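Local coordinates for protein 5-formaminoimidazole-4-carboxamide-1-(beta)-D-ribofuranosyl 5'-monophosphate synthetase (Methanocaldococcus jannaschii, PDB 2R7L) that catalyses the folate-independent, ATP- and formate-dependent formylation of AICAR to FAICAR in purine biosynthesis, at residues A[118-121]-A[122-126]; A[126-129]-A[130-134]; A[271-274]-A[275-279]. All coordinates share one frame; numbering follows the deposited sequence.

How the contacts relate
Contacts 1 and 2 adjoin along the chain and share Ser126: residues 118-126 form the turn that leads into helix 125-135, and residues 126-134 are its body. Their centres are 9 Å apart, and Trp121 and Glu122 of the turn pack on Leu127 and Glu128. Contact 3 comes much later, on helix 268-285, its centre 14 Å from that of contact 2 and 18 Å from that of contact 1. Leu278 bridges the two helices by packing on Leu131 and Leu132. Contacts 1 and 2 border the ATP-grasp active site, the side chains of Glu122 and Glu128 lying about 9 and 7 Å from bound ATP; contact 3 lies farther off, on the five-stranded sheet that carries the predicted metal-binding residues.

Contact 1. Residues A[118-121]-A[122-126]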
ATOM      1  N   ILE A 118      26.508  27.965   3.092  1.00 50.90           N
ATOM      2  CA  ILE A 118      26.911  27.385   1.818  1.00 41.40           C
ATOM      3  C   ILE A 118      26.030  27.820   0.650  1.00 41.34           C
ATOM      4  O   ILE A 118      26.345  27.555  -0.507  1.00 41.37           O
ATOM      5  CB  ILE A 118      27.006  25.847   1.898  1.00 46.60           C
ATOM      6  CG1 ILE A 118      28.041  25.330   0.902  1.00 45.43           C
ATOM      7  CG2 ILE A 118      25.639  25.198   1.698  1.00 43.38           C
ATOM      8  CD1 ILE A 118      28.193  23.841   0.903  1.00 41.49           C
ATOM      9  N   LEU A 119      24.940  28.514   0.944  1.00 35.47           N
ATOM     10  CA  LEU A 119      24.069  29.010  -0.107  1.00 41.00           C
ATOM     11  C   LEU A 119      24.787  30.076  -0.933  1.00 47.33           C
ATOM     12  O   LEU A 119      24.397  30.372  -2.064  1.00 41.53           O
ATOM     13  CB  LEU A 119      22.770  29.572   0.484  1.00 39.52           C
ATOM     14  CG  LEU A 119      21.854  28.590   1.235  1.00 44.65           C
ATOM     15  CD1 LEU A 119      20.581  29.286   1.688  1.00 36.22           C
ATOM     16  CD2 LEU A 119      21.522  27.372   0.386  1.00 35.32           C
ATOM     17  N   ARG A 120      25.836  30.646  -0.356  1.00 46.52           N
ATOM     18  CA  ARG A 120      26.597  31.691  -1.016  1.00 49.44           C
ATOM     19  C   ARG A 120      27.575  31.073  -2.007  1.00 49.01           C
ATOM     20  O   ARG A 120      27.896  31.667  -3.031  1.00 51.01           O
ATOM     21  CB  ARG A 120      27.338  32.541   0.013  1.00 48.36           C
ATOM     22  CG  ARG A 120      27.526  33.970  -0.431  1.00 51.09           C
ATOM     23  CD  ARG A 120      28.196  34.804   0.630  1.00 49.88           C
ATOM     24  NE  ARG A 120      27.272  35.642   1.396  1.00 47.49           N
ATOM     25  CZ  ARG A 120      26.398  36.492   0.864  1.00 38.21           C
ATOM     26  NH1 ARG A 120      25.625  37.222   1.655  1.00 46.35           N
ATOM     27  NH2 ARG A 120      26.280  36.605  -0.452  1.00 38.88           N
ATOM     28  N   TRP A 121      28.031  29.866  -1.704  1.00 45.91           N
ATOM     29  CA  TRP A 121      28.926  29.146  -2.594  1.00 48.69           C
ATOM     30  C   TRP A 121      28.230  28.607  -3.847  1.00 53.94           C
ATOM     31  O   TRP A 121      28.886  28.100  -4.757  1.00 54.10           O
ATOM     32  CB  TRP A 121      29.619  28.019  -1.836  1.00 45.18           C
ATOM     33  CG  TRP A 121      30.689  28.512  -0.916  1.00 48.01           C
ATOM     34  CD1 TRP A 121      30.541  29.372   0.138  1.00 47.68           C
ATOM     35  CD2 TRP A 121      32.082  28.184  -0.972  1.00 44.55           C
ATOM     36  NE1 TRP A 121      31.756  29.592   0.742  1.00 47.58           N
ATOM     37  CE2 TRP A 121      32.717  28.875   0.079  1.00 45.64           C
ATOM     38  CE3 TRP A 121      32.852  27.369  -1.810  1.00 45.52           C
ATOM     39  CZ2 TRP A 121      34.087  28.777   0.313  1.00 48.00           C
ATOM     40  CZ3 TRP A 121      34.212  27.268  -1.575  1.00 47.55           C
ATOM     41  CH2 TRP A 121      34.815  27.969  -0.522  1.00 48.56           C
ATOM     42  N   GLU A 122      26.905  28.720  -3.894  1.00 53.16           N
ATOM     43  CA  GLU A 122      26.150  28.281  -5.068  1.00 55.86           C
ATOM     44  C   GLU A 122      25.776  29.482  -5.921  1.00 50.07           C
ATOM     45  O   GLU A 122      25.380  29.341  -7.073  1.00 53.28           O
ATOM     46  CB  GLU A 122      24.882  27.512  -4.665  1.00 52.30           C
ATOM     47  CG  GLU A 122      23.760  28.401  -4.123  1.00 53.53           C
ATOM     48  CD  GLU A 122      22.409  27.700  -4.041  1.00 54.16           C
ATOM     49  OE1 GLU A 122      21.427  28.365  -3.641  1.00 54.19           O
ATOM     50  OE2 GLU A 122      22.323  26.496  -4.375  1.00 43.80           O
ATOM     51  N   SER A 123      25.903  30.669  -5.343  1.00 54.74           N
ATOM     52  CA  SER A 123      25.515  31.894  -6.024  1.00 59.24           C
ATOM     53  C   SER A 123      26.684  32.487  -6.794  1.00 59.05           C
ATOM     54  O   SER A 123      26.491  33.150  -7.808  1.00 57.09           O
ATOM     55  CB  SER A 123      25.005  32.920  -5.013  1.00 64.90           C
ATOM     56  OG  SER A 123      26.032  33.265  -4.095  1.00 66.13           O
ATOM     57  N   GLU A 124      27.896  32.245  -6.304  1.00 55.39           N
ATOM     58  CA  GLU A 124      29.089  32.841  -6.882  1.00 57.50           C
ATOM     59  C   GLU A 124      29.890  31.828  -7.682  1.00 55.34           C
ATOM     60  O   GLU A 124      30.337  30.809  -7.152  1.00 52.15           O
ATOM     61  CB  GLU A 124      29.952  33.476  -5.788  1.00 63.17           C
ATOM     62  CG  GLU A 124      29.265  34.637  -5.079  1.00 69.54           C
ATOM     63  CD  GLU A 124      29.960  35.039  -3.792  1.00 78.00           C
ATOM     64  OE1 GLU A 124      29.378  35.842  -3.026  1.00 80.61           O
ATOM     65  OE2 GLU A 124      31.084  34.553  -3.545  1.00 78.79           O
ATOM     66  N   ARG A 125      30.073  32.136  -8.962  1.00 58.17           N
ATOM     67  CA  ARG A 125      30.745  31.252  -9.908  1.00 59.32           C
ATOM     68  C   ARG A 125      32.155  30.845  -9.469  1.00 54.54           C
ATOM     69  O   ARG A 125      32.587  29.714  -9.705  1.00 55.02           O
ATOM     70  CB  ARG A 125      30.784  31.919 -11.286  1.00 65.80           C
ATOM     71  CG  ARG A 125      31.224  31.009 -12.420  1.00 71.28           C
ATOM     72  CD  ARG A 125      31.190  31.734 -13.763  1.00 69.01           C
ATOM     73  NE  ARG A 125      29.833  32.062 -14.206  1.00 73.80           N
ATOM     74  CZ  ARG A 125      28.994  31.202 -14.783  1.00 74.58           C
ATOM     75  NH1 ARG A 125      29.358  29.938 -14.983  1.00 69.17           N
ATOM     76  NH2 ARG A 125      27.784  31.604 -15.158  1.00 71.15           N
ATOM     77  N   SER A 126      32.865  31.769  -8.825  1.00 55.05           N
ATOM     78  CA  SER A 126      34.227  31.520  -8.346  1.00 50.55           C
ATOM     79  C   SER A 126      34.280  30.525  -7.186  1.00 48.36           C
ATOM     80  O   SER A 126      35.142  29.638  -7.153  1.00 51.06           O
ATOM     81  CB  SER A 126      34.890  32.837  -7.937  1.00 57.13           C
ATOM     82  OG  SER A 126      33.928  33.761  -7.452  1.00 59.19           O
TER
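The Arg120 guanidinium and the Glu124 carboxylate, their planes 32° apart, approach obliquely across the turn before helix 125-135, where Glu124 holds the N-cap position. Glu124 OE1 lies 3.7 Å from Arg120 CG, and 4.1 Å separates it from Arg120 NH2, beyond salt-bridge range, so their attraction is probably modest; the firm ionic partner of Arg120 is Asp102. The indole of Trp121 packs on Leu127 and Leu131 of the helix. Glu122 CG sits between its backbone N and carbonyl carbon, which brings it to 2.9 Å from Leu119 O, while the extended chain runs alongside Leu119, pointing the same way. The Glu122 carboxylate forms a salt bridge with Arg314 and accepts a hydrogen bond from Ala313 N; the side chain lies about 7 Å from that of Glu310, a predicted magnesium ligand. At the centre of the turn, Arg120 O collects two bonds from Ser123. The amide, Ser123 N, donates at 3.2 Å from above the carbonyl plane, 73° out of it. Glu124 N adds a weak bond to the same oxygen. The hydroxyl, Ser123 OG, comes from the same face as Ser123 N but tilts only 28° from the plane, ending 2.7 Å from Arg120 O.

Contact 2. Residues A[126-129]-A[130-134]; sequences SLEG and KLLRE
Four successive i to i+4 bonds join 126-129 to 130-134, from Lys130 N to Ser126 O, Leu131 N to Leu127 O, Leu132 N to Glu128 O and Arg133 N to Gly129 O, with N...O lengths of 2.8 to 2.9 Å. Leu132 CG stands 3.2 Å from Glu128 O, since chi1 of -63° swings it beside its own backbone N. Leu132 CD1 comes no nearer than 4.4 Å to Glu128 CG, a loose contact. Arg133 CB is 2.9 Å from Gly129 O, a close carbon-oxygen approach. This is a regular alpha-helix, part of 125-135, with one face turned to the ATP-grasp sheet: Leu132 rests on Val308 and Met311, and Leu131 on Met311 and on Leu278 of helix 268-285. The Glu128 side chain is about 7 Å from bound ATP, and its carboxylate lies close to the like-charged one of Glu310, a predicted magnesium ligand. On another side, Lys130 extends with CG opposite its backbone N (chi1 179°) and bends only at its last torsion, bringing NZ to the carboxylate of Glu134 one turn later in a salt bridge; the modelled 2.4 Å between Lys130 NZ and Glu134 OE2 is doubtfully short.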
ATOM      1  N   SER A 126      32.865  31.769  -8.825  1.00 55.05           N
ATOM      2  CA  SER A 126      34.227  31.520  -8.346  1.00 50.55           C
ATOM      3  C   SER A 126      34.280  30.525  -7.186  1.00 48.36           C
ATOM      4  O   SER A 126      35.142  29.638  -7.153  1.00 51.06           O
ATOM      5  CB  SER A 126      34.890  32.837  -7.937  1.00 57.13           C
ATOM      6  OG  SER A 126      33.928  33.761  -7.452  1.00 59.19           O
ATOM      7  N   LEU A 127      33.360  30.675  -6.234  1.00 48.04           N
ATOM      8  CA  LEU A 127      33.255  29.743  -5.103  1.00 44.52           C
ATOM      9  C   LEU A 127      32.875  28.341  -5.576  1.00 43.87           C
ATOM     10  O   LEU A 127      33.481  27.340  -5.175  1.00 37.51           O
ATOM     11  CB  LEU A 127      32.226  30.253  -4.095  1.00 43.56           C
ATOM     12  CG  LEU A 127      32.578  31.570  -3.403  1.00 40.98           C
ATOM     13  CD1 LEU A 127      31.447  32.008  -2.499  1.00 41.72           C
ATOM     14  CD2 LEU A 127      33.877  31.420  -2.616  1.00 36.45           C
ATOM     15  N   GLU A 128      31.875  28.287  -6.450  1.00 47.20           N
ATOM     16  CA  GLU A 128      31.398  27.034  -7.019  1.00 46.00           C
ATOM     17  C   GLU A 128      32.526  26.289  -7.732  1.00 48.77           C
ATOM     18  O   GLU A 128      32.744  25.090  -7.499  1.00 46.34           O
ATOM     19  CB  GLU A 128      30.260  27.330  -7.997  1.00 50.28           C
ATOM     20  CG  GLU A 128      29.163  26.301  -8.001  1.00 57.05           C
ATOM     21  CD  GLU A 128      28.072  26.627  -8.999  1.00 61.21           C
ATOM     22  OE1 GLU A 128      28.294  26.422 -10.211  1.00 67.37           O
ATOM     23  OE2 GLU A 128      26.990  27.079  -8.572  1.00 65.27           O
ATOM     24  N   GLY A 129      33.251  27.006  -8.595  1.00 47.22           N
ATOM     25  CA  GLY A 129      34.360  26.414  -9.338  1.00 35.59           C
ATOM     26  C   GLY A 129      35.490  25.997  -8.422  1.00 38.75           C
ATOM     27  O   GLY A 129      36.134  24.967  -8.634  1.00 42.66           O
ATOM     28  N   LYS A 130      35.731  26.803  -7.393  1.00 46.23           N
ATOM     29  CA  LYS A 130      36.717  26.477  -6.367  1.00 49.06           C
ATOM     30  C   LYS A 130      36.346  25.150  -5.717  1.00 49.15           C
ATOM     31  O   LYS A 130      37.165  24.231  -5.631  1.00 53.82           O
ATOM     32  CB  LYS A 130      36.766  27.593  -5.318  1.00 52.43           C
ATOM     33  CG  LYS A 130      37.750  27.367  -4.180  1.00 52.83           C
ATOM     34  CD  LYS A 130      37.885  28.633  -3.335  1.00 56.05           C
ATOM     35  CE  LYS A 130      38.739  28.398  -2.097  1.00 63.02           C
ATOM     36  NZ  LYS A 130      40.058  27.781  -2.422  1.00 65.65           N
ATOM     37  N   LEU A 131      35.096  25.053  -5.278  1.00 48.63           N
ATOM     38  CA  LEU A 131      34.586  23.837  -4.647  1.00 43.94           C
ATOM     39  C   LEU A 131      34.733  22.605  -5.546  1.00 39.64           C
ATOM     40  O   LEU A 131      35.304  21.588  -5.139  1.00 45.74           O
ATOM     41  CB  LEU A 131      33.122  24.041  -4.242  1.00 44.34           C
ATOM     42  CG  LEU A 131      32.356  22.891  -3.576  1.00 44.81           C
ATOM     43  CD1 LEU A 131      33.164  22.216  -2.466  1.00 43.88           C
ATOM     44  CD2 LEU A 131      31.042  23.423  -3.041  1.00 43.92           C
ATOM     45  N   LEU A 132      34.225  22.708  -6.771  1.00 38.09           N
ATOM     46  CA  LEU A 132      34.223  21.580  -7.705  1.00 36.91           C
ATOM     47  C   LEU A 132      35.619  21.188  -8.135  1.00 35.69           C
ATOM     48  O   LEU A 132      35.929  20.003  -8.278  1.00 47.77           O
ATOM     49  CB  LEU A 132      33.388  21.920  -8.940  1.00 37.79           C
ATOM     50  CG  LEU A 132      31.902  22.185  -8.685  1.00 38.37           C
ATOM     51  CD1 LEU A 132      31.275  22.896  -9.875  1.00 35.54           C
ATOM     52  CD2 LEU A 132      31.155  20.884  -8.361  1.00 39.64           C
ATOM     53  N   ARG A 133      36.458  22.197  -8.355  1.00 49.22           N
ATOM     54  CA  ARG A 133      37.852  21.979  -8.718  1.00 53.12           C
ATOM     55  C   ARG A 133      38.585  21.299  -7.575  1.00 45.38           C
ATOM     56  O   ARG A 133      39.272  20.297  -7.773  1.00 48.80           O
ATOM     57  CB  ARG A 133      38.524  23.311  -9.082  1.00 58.24           C
ATOM     58  CG  ARG A 133      40.054  23.288  -9.048  1.00 63.64           C
ATOM     59  CD  ARG A 133      40.665  24.552  -9.656  1.00 63.98           C
ATOM     60  NE  ARG A 133      40.089  25.788  -9.120  1.00 61.65           N
ATOM     61  CZ  ARG A 133      40.506  26.389  -8.009  1.00 63.83           C
ATOM     62  NH1 ARG A 133      41.502  25.863  -7.299  1.00 62.57           N
ATOM     63  NH2 ARG A 133      39.922  27.512  -7.603  1.00 55.47           N
ATOM     64  N   GLU A 134      38.424  21.839  -6.370  1.00 47.06           N
ATOM     65  CA  GLU A 134      39.085  21.279  -5.192  1.00 53.99           C
ATOM     66  C   GLU A 134      38.547  19.904  -4.796  1.00 51.26           C
ATOM     67  O   GLU A 134      39.296  19.053  -4.313  1.00 52.40           O
ATOM     68  CB  GLU A 134      38.996  22.244  -4.015  1.00 61.12           C
ATOM     69  CG  GLU A 134      39.801  23.511  -4.211  1.00 64.62           C
ATOM     70  CD  GLU A 134      40.132  24.182  -2.902  1.00 70.77           C
ATOM     71  OE1 GLU A 134      40.644  23.487  -1.992  1.00 68.91           O
ATOM     72  OE2 GLU A 134      39.883  25.400  -2.783  1.00 72.79           O
TER

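Contact 3. Residues A[271-274]-A[275-279]; sequences VFEM and GDKLV
Helix 268-285, which lies against the five-stranded antiparallel sheet of the ATP-grasp fold, contributes two consecutive turns here. Regular i to i+4 bonds run from Gly275, Asp276, Lys277 and Leu278 back to Val271, Phe272, Glu273 and Met274, the shortest being Asp276 N to Phe272 O at 2.8 Å. Across the exposed side, the Lys277 methylenes meet the Glu273 carboxylate and CG. Glu273 bends at chi2 (70°), which turns its carboxylate onward along the helix, toward Lys277; Glu273 OE2 then sits 3.3 Å from Lys277 CE, and Glu273 CG is 3.7 Å from the same carbon. The charged ends remain apart, with 4.5 Å between Glu273 OE2 and Lys277 NZ, beyond a salt bridge. A water joins Glu273 to Asp276: it donates to Asp276 OD2 at 2.6 Å and, weakly, to Glu273 OE1 at 3.3 Å. Asp276 OD2 also has an ionic partner in Arg57 of the second subunit, so the helix takes part in a subunit interface, where Phe272 packs on Val53 of that subunit. Toward the sheet, Met274 meets Leu296 and Val308, Val271 meets Ile209 and Leu306, and Leu278 packs on Phe294 and Leu296 of strand 292-300.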
ATOM      1  N   VAL A 271      29.015   8.303 -10.336  1.00 38.11           N
ATOM      2  CA  VAL A 271      27.984   9.193  -9.797  1.00 33.50           C
ATOM      3  C   VAL A 271      28.136   9.354  -8.284  1.00 33.82           C
ATOM      4  O   VAL A 271      28.131  10.475  -7.762  1.00 31.59           O
ATOM      5  CB  VAL A 271      26.565   8.667 -10.111  1.00 30.85           C
ATOM      6  CG1 VAL A 271      25.522   9.434  -9.318  1.00 29.11           C
ATOM      7  CG2 VAL A 271      26.279   8.729 -11.621  1.00 24.42           C
ATOM      8  N   PHE A 272      28.285   8.232  -7.587  1.00 33.46           N
ATOM      9  CA  PHE A 272      28.409   8.253  -6.127  1.00 36.77           C
ATOM     10  C   PHE A 272      29.726   8.892  -5.687  1.00 39.88           C
ATOM     11  O   PHE A 272      29.746   9.718  -4.767  1.00 40.94           O
ATOM     12  CB  PHE A 272      28.260   6.843  -5.542  1.00 36.14           C
ATOM     13  CG  PHE A 272      26.829   6.438  -5.284  1.00 37.90           C
ATOM     14  CD1 PHE A 272      26.173   5.567  -6.141  1.00 38.11           C
ATOM     15  CD2 PHE A 272      26.141   6.935  -4.186  1.00 36.45           C
ATOM     16  CE1 PHE A 272      24.853   5.196  -5.908  1.00 35.14           C
ATOM     17  CE2 PHE A 272      24.822   6.575  -3.949  1.00 35.23           C
ATOM     18  CZ  PHE A 272      24.180   5.700  -4.806  1.00 32.24           C
ATOM     19  N   GLU A 273      30.821   8.520  -6.353  1.00 40.74           N
ATOM     20  CA  GLU A 273      32.139   9.103  -6.049  1.00 43.81           C
ATOM     21  C   GLU A 273      32.128  10.629  -6.156  1.00 38.36           C
ATOM     22  O   GLU A 273      32.732  11.320  -5.339  1.00 46.99           O
ATOM     23  CB  GLU A 273      33.222   8.514  -6.959  1.00 51.98           C
ATOM     24  CG  GLU A 273      34.635   8.987  -6.650  1.00 61.56           C
ATOM     25  CD  GLU A 273      35.173   8.428  -5.340  1.00 74.91           C
ATOM     26  OE1 GLU A 273      34.967   7.225  -5.074  1.00 77.73           O
ATOM     27  OE2 GLU A 273      35.809   9.189  -4.578  1.00 80.05           O
ATOM     28  N   MET A 274      31.430  11.149  -7.162  1.00 37.39           N
ATOM     29  CA  MET A 274      31.318  12.589  -7.348  1.00 32.53           C
ATOM     30  C   MET A 274      30.613  13.228  -6.174  1.00 30.07           C
ATOM     31  O   MET A 274      31.020  14.290  -5.682  1.00 38.27           O
ATOM     32  CB  MET A 274      30.551  12.914  -8.634  1.00 34.51           C
ATOM     33  CG  MET A 274      31.275  12.534  -9.912  1.00 37.59           C
ATOM     34  SD  MET A 274      30.174  12.606 -11.341  1.00 40.33           S
ATOM     35  CE  MET A 274      29.799  14.352 -11.411  1.00 37.02           C
ATOM     36  N   GLY A 275      29.531  12.595  -5.738  1.00 31.99           N
ATOM     37  CA  GLY A 275      28.799  13.064  -4.560  1.00 30.36           C
ATOM     38  C   GLY A 275      29.661  12.982  -3.309  1.00 25.30           C
ATOM     39  O   GLY A 275      29.710  13.916  -2.516  1.00 25.93           O
ATOM     40  N   ASP A 276      30.366  11.870  -3.146  1.00 26.98           N
ATOM     41  CA  ASP A 276      31.223  11.695  -1.974  1.00 32.96           C
ATOM     42  C   ASP A 276      32.304  12.775  -1.910  1.00 40.42           C
ATOM     43  O   ASP A 276      32.542  13.355  -0.850  1.00 48.26           O
ATOM     44  CB  ASP A 276      31.842  10.293  -1.961  1.00 32.52           C
ATOM     45  CG  ASP A 276      30.827   9.208  -1.610  1.00 35.71           C
ATOM     46  OD1 ASP A 276      29.704   9.565  -1.197  1.00 37.03           O
ATOM     47  OD2 ASP A 276      31.150   8.005  -1.739  1.00 30.32           O
ATOM     48  N   LYS A 277      32.932  13.063  -3.051  1.00 42.17           N
ATOM     49  CA  LYS A 277      34.009  14.057  -3.111  1.00 39.78           C
ATOM     50  C   LYS A 277      33.519  15.467  -2.840  1.00 34.19           C
ATOM     51  O   LYS A 277      34.134  16.203  -2.071  1.00 48.24           O
ATOM     52  CB  LYS A 277      34.712  14.017  -4.470  1.00 45.18           C
ATOM     53  CG  LYS A 277      35.559  12.789  -4.703  1.00 44.19           C
ATOM     54  CD  LYS A 277      36.173  12.848  -6.091  1.00 54.37           C
ATOM     55  CE  LYS A 277      37.126  11.700  -6.337  1.00 55.01           C
ATOM     56  NZ  LYS A 277      37.693  11.788  -7.708  1.00 59.05           N
ATOM     57  N   LEU A 278      32.419  15.852  -3.473  1.00 32.44           N
ATOM     58  CA  LEU A 278      31.852  17.179  -3.241  1.00 33.24           C
ATOM     59  C   LEU A 278      31.568  17.396  -1.762  1.00 39.76           C
ATOM     60  O   LEU A 278      31.809  18.477  -1.220  1.00 48.88           O
ATOM     61  CB  LEU A 278      30.567  17.380  -4.055  1.00 30.59           C
ATOM     62  CG  LEU A 278      29.906  18.749  -3.870  1.00 35.34           C
ATOM     63  CD1 LEU A 278      30.811  19.857  -4.403  1.00 37.89           C
ATOM     64  CD2 LEU A 278      28.558  18.812  -4.548  1.00 39.70           C
ATOM     65  N   VAL A 279      31.053  16.355  -1.116  1.00 44.29           N
ATOM     66  CA  VAL A 279      30.680  16.413   0.294  1.00 40.56           C
ATOM     67  C   VAL A 279      31.903  16.507   1.211  1.00 34.64           C
ATOM     68  O   VAL A 279      31.935  17.328   2.125  1.00 38.43           O
ATOM     69  CB  VAL A 279      29.771  15.209   0.670  1.00 39.08           C
ATOM     70  CG1 VAL A 279      29.957  14.791   2.128  1.00 39.29           C
ATOM     71  CG2 VAL A 279      28.314  15.547   0.365  1.00 38.28           C
TER
HETATM   72  O   HOH W   1      32.084   6.488  -3.639  1.00 53.12           O